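Local atomic coordinates of NS2 (Infectious salmon anemia virus, PDB entry 5WCO), a protein that probably serves as the matrix protein of the virus, polymerising with copies of itself and associating with the viral membrane. Residues 60-64 with 125-129. Residues are numbered along the deposited sequence; the frame is centred on the assembly and turned at random.
Sequences AMGVL and IRNWL
Ile125 meets Ala60 through its CG2 methyl, which lies 3.7 Å from Ala60 CB. With chi1 at -58° the two branches of Ile125 part company: CG2, opposite the backbone N, goes to Ala60 and the CB of Leu64, whereas CG1 is placed beside Val63, its CG1 4.0 Å from Val63 CG1. The Val63 and Ile125 side chains cross at about a right angle, and both also touch Leu105 of helix 101-110, which extends this apolar layer.

Arg126 adds an aliphatic contact and a flat one, both to the same methyl. Leu64 CD1 is 4.0 Å from Arg126 CB, and it also sits over the centre of the guanidinium, 4.2 Å above its plane. The bends at chi2 and chi3 fold the arginine back over this methyl. Its charged end is held from helix 23-30, by a salt bridge from NH1 to Glu23 and a cation-pi contact with Trp26.

Trp128 brings the six-membered part of its indole obliquely to Ala60, with CZ3 3.8 Å from Ala60 CB. Leu129 splits its two methyls between partners: CD2 is 3.8 Å from Ala60 CB, while CD1 is 3.9 Å from Leu64 CD2. The two Leu64 methyls are likewise divided, CD1 to Arg126 and CD2 to Leu129. Ala60 CB is thus bordered by Ile125, Trp128 and Leu129, an i, i+3, i+4 set on one helix face.

The axes approach to 9.9 Å, and the 145° between their N-to-C directions makes this an oblique, roughly antiparallel helix pair; what joins it between uncharged side chains is apolar contact. It ties helix 55-66 to helix 115-131 in the interior of the N-terminal helical domain, where helices 23-30, 90-99 and 101-110 pack round the pair.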
ATOM      1  N   ALA A  60      12.936   2.013  -2.651  1.00 44.78           N
ATOM      2  CA  ALA A  60      12.703   2.932  -1.531  1.00 36.72           C
ATOM      3  C   ALA A  60      12.725   2.188  -0.204  1.00 43.25           C
ATOM      4  O   ALA A  60      13.335   2.651   0.761  1.00 47.96           O
ATOM      5  CB  ALA A  60      11.416   3.680  -1.692  1.00 37.66           C
ATOM      6  N   MET A  61      12.097   1.020  -0.161  1.00 49.00           N
ATOM      7  CA  MET A  61      12.170   0.177   1.031  1.00 40.66           C
ATOM      8  C   MET A  61      13.608  -0.227   1.313  1.00 41.59           C
ATOM      9  O   MET A  61      14.008  -0.331   2.466  1.00 41.48           O
ATOM     10  CB  MET A  61      11.291  -1.073   0.865  1.00 42.16           C
ATOM     11  CG  MET A  61       9.781  -0.794   0.870  1.00 47.56           C
ATOM     12  SD  MET A  61       8.747  -2.288   0.708  1.00 54.22           S
ATOM     13  CE  MET A  61       8.617  -2.379  -1.086  1.00 47.07           C
ATOM     14  N   GLY A  62      14.392  -0.466   0.258  1.00 44.84           N
ATOM     15  CA  GLY A  62      15.806  -0.785   0.433  1.00 45.16           C
ATOM     16  C   GLY A  62      16.576   0.334   1.143  1.00 45.13           C
ATOM     17  O   GLY A  62      17.315   0.097   2.098  1.00 46.91           O
ATOM     18  N   VAL A  63      16.386   1.558   0.668  1.00 43.26           N
ATOM     19  CA  VAL A  63      17.011   2.742   1.237  1.00 45.63           C
ATOM     20  C   VAL A  63      16.547   2.960   2.679  1.00 47.64           C
ATOM     21  O   VAL A  63      17.336   3.265   3.577  1.00 43.62           O
ATOM     22  CB  VAL A  63      16.654   3.976   0.380  1.00 40.37           C
ATOM     23  CG1 VAL A  63      17.148   5.259   1.023  1.00 38.26           C
ATOM     24  CG2 VAL A  63      17.189   3.808  -1.048  1.00 42.31           C
ATOM     25  N   LEU A  64      15.255   2.789   2.899  1.00 43.35           N
ATOM     26  CA  LEU A  64      14.715   3.026   4.219  1.00 42.98           C
ATOM     27  C   LEU A  64      15.291   1.997   5.200  1.00 48.28           C
ATOM     28  O   LEU A  64      15.597   2.314   6.350  1.00 49.98           O
ATOM     29  CB  LEU A  64      13.189   3.009   4.163  1.00 44.05           C
ATOM     30  CG  LEU A  64      12.485   3.494   5.427  1.00 55.28           C
ATOM     31  CD1 LEU A  64      12.671   5.013   5.684  1.00 47.15           C
ATOM     32  CD2 LEU A  64      10.998   3.095   5.381  1.00 55.70           C
ATOM     33  N   ILE A 125      11.994   9.617   2.147  1.00 46.79           N
ATOM     34  CA  ILE A 125      11.621   8.319   1.582  1.00 54.21           C
ATOM     35  C   ILE A 125      10.397   7.744   2.290  1.00 49.16           C
ATOM     36  O   ILE A 125       9.458   7.274   1.647  1.00 46.68           O
ATOM     37  CB  ILE A 125      12.780   7.300   1.672  1.00 51.87           C
ATOM     38  CG1 ILE A 125      14.022   7.831   0.945  1.00 46.34           C
ATOM     39  CG2 ILE A 125      12.326   5.947   1.144  1.00 43.09           C
ATOM     40  CD1 ILE A 125      13.824   8.045  -0.552  1.00 51.06           C
ATOM     41  N   ARG A 126      10.424   7.804   3.622  1.00 50.75           N
ATOM     42  CA  ARG A 126       9.310   7.353   4.459  1.00 48.81           C
ATOM     43  C   ARG A 126       8.038   8.084   4.069  1.00 49.43           C
ATOM     44  O   ARG A 126       7.009   7.461   3.792  1.00 49.16           O
ATOM     45  CB  ARG A 126       9.643   7.583   5.924  1.00 45.38           C
ATOM     46  CG  ARG A 126       8.478   7.422   6.874  1.00 53.18           C
ATOM     47  CD  ARG A 126       8.929   6.658   8.116  1.00 54.55           C
ATOM     48  NE  ARG A 126      10.239   7.102   8.581  1.00 64.69           N
ATOM     49  CZ  ARG A 126      11.039   6.376   9.347  1.00 65.26           C
ATOM     50  NH1 ARG A 126      10.657   5.158   9.731  1.00 51.83           N
ATOM     51  NH2 ARG A 126      12.219   6.871   9.715  1.00 59.36           N
ATOM     52  N   ASN A 127       8.132   9.406   3.999  1.00 45.00           N
ATOM     53  CA  ASN A 127       7.001  10.223   3.597  1.00 49.97           C
ATOM     54  C   ASN A 127       6.549   9.896   2.172  1.00 54.44           C
ATOM     55  O   ASN A 127       5.344   9.865   1.865  1.00 53.40           O
ATOM     56  CB  ASN A 127       7.324  11.709   3.789  1.00 49.77           C
ATOM     57  CG  ASN A 127       6.655  12.588   2.767  1.00 67.33           C
ATOM     58  OD1 ASN A 127       5.447  12.868   2.859  1.00 66.88           O
ATOM     59  ND2 ASN A 127       7.439  13.041   1.769  1.00 62.75           N
ATOM     60  N   TRP A 128       7.517   9.614   1.305  1.00 49.74           N
ATOM     61  CA  TRP A 128       7.209   9.271  -0.075  1.00 48.87           C
ATOM     62  C   TRP A 128       6.449   7.943  -0.140  1.00 56.24           C
ATOM     63  O   TRP A 128       5.419   7.828  -0.818  1.00 48.79           O
ATOM     64  CB  TRP A 128       8.491   9.194  -0.906  1.00 47.41           C
ATOM     65  CG  TRP A 128       8.227   8.893  -2.339  1.00 45.47           C
ATOM     66  CD1 TRP A 128       7.918   9.779  -3.305  1.00 47.15           C
ATOM     67  CD2 TRP A 128       8.236   7.604  -2.956  1.00 44.50           C
ATOM     68  NE1 TRP A 128       7.728   9.136  -4.498  1.00 44.82           N
ATOM     69  CE2 TRP A 128       7.919   7.793  -4.314  1.00 44.14           C
ATOM     70  CE3 TRP A 128       8.474   6.309  -2.496  1.00 48.16           C
ATOM     71  CZ2 TRP A 128       7.850   6.740  -5.224  1.00 45.84           C
ATOM     72  CZ3 TRP A 128       8.395   5.250  -3.395  1.00 51.30           C
ATOM     73  CH2 TRP A 128       8.089   5.476  -4.746  1.00 53.11           C
ATOM     74  N   LEU A 129       6.974   6.947   0.576  1.00 53.59           N
ATOM     75  CA  LEU A 129       6.328   5.645   0.692  1.00 56.78           C
ATOM     76  C   LEU A 129       4.885   5.775   1.191  1.00 57.28           C
ATOM     77  O   LEU A 129       3.970   5.179   0.627  1.00 61.50           O
ATOM     78  CB  LEU A 129       7.147   4.724   1.609  1.00 51.00           C
ATOM     79  CG  LEU A 129       8.346   4.089   0.904  1.00 52.13           C
ATOM     80  CD1 LEU A 129       9.233   3.317   1.870  1.00 48.24           C
ATOM     81  CD2 LEU A 129       7.893   3.197  -0.265  1.00 47.30           C
TER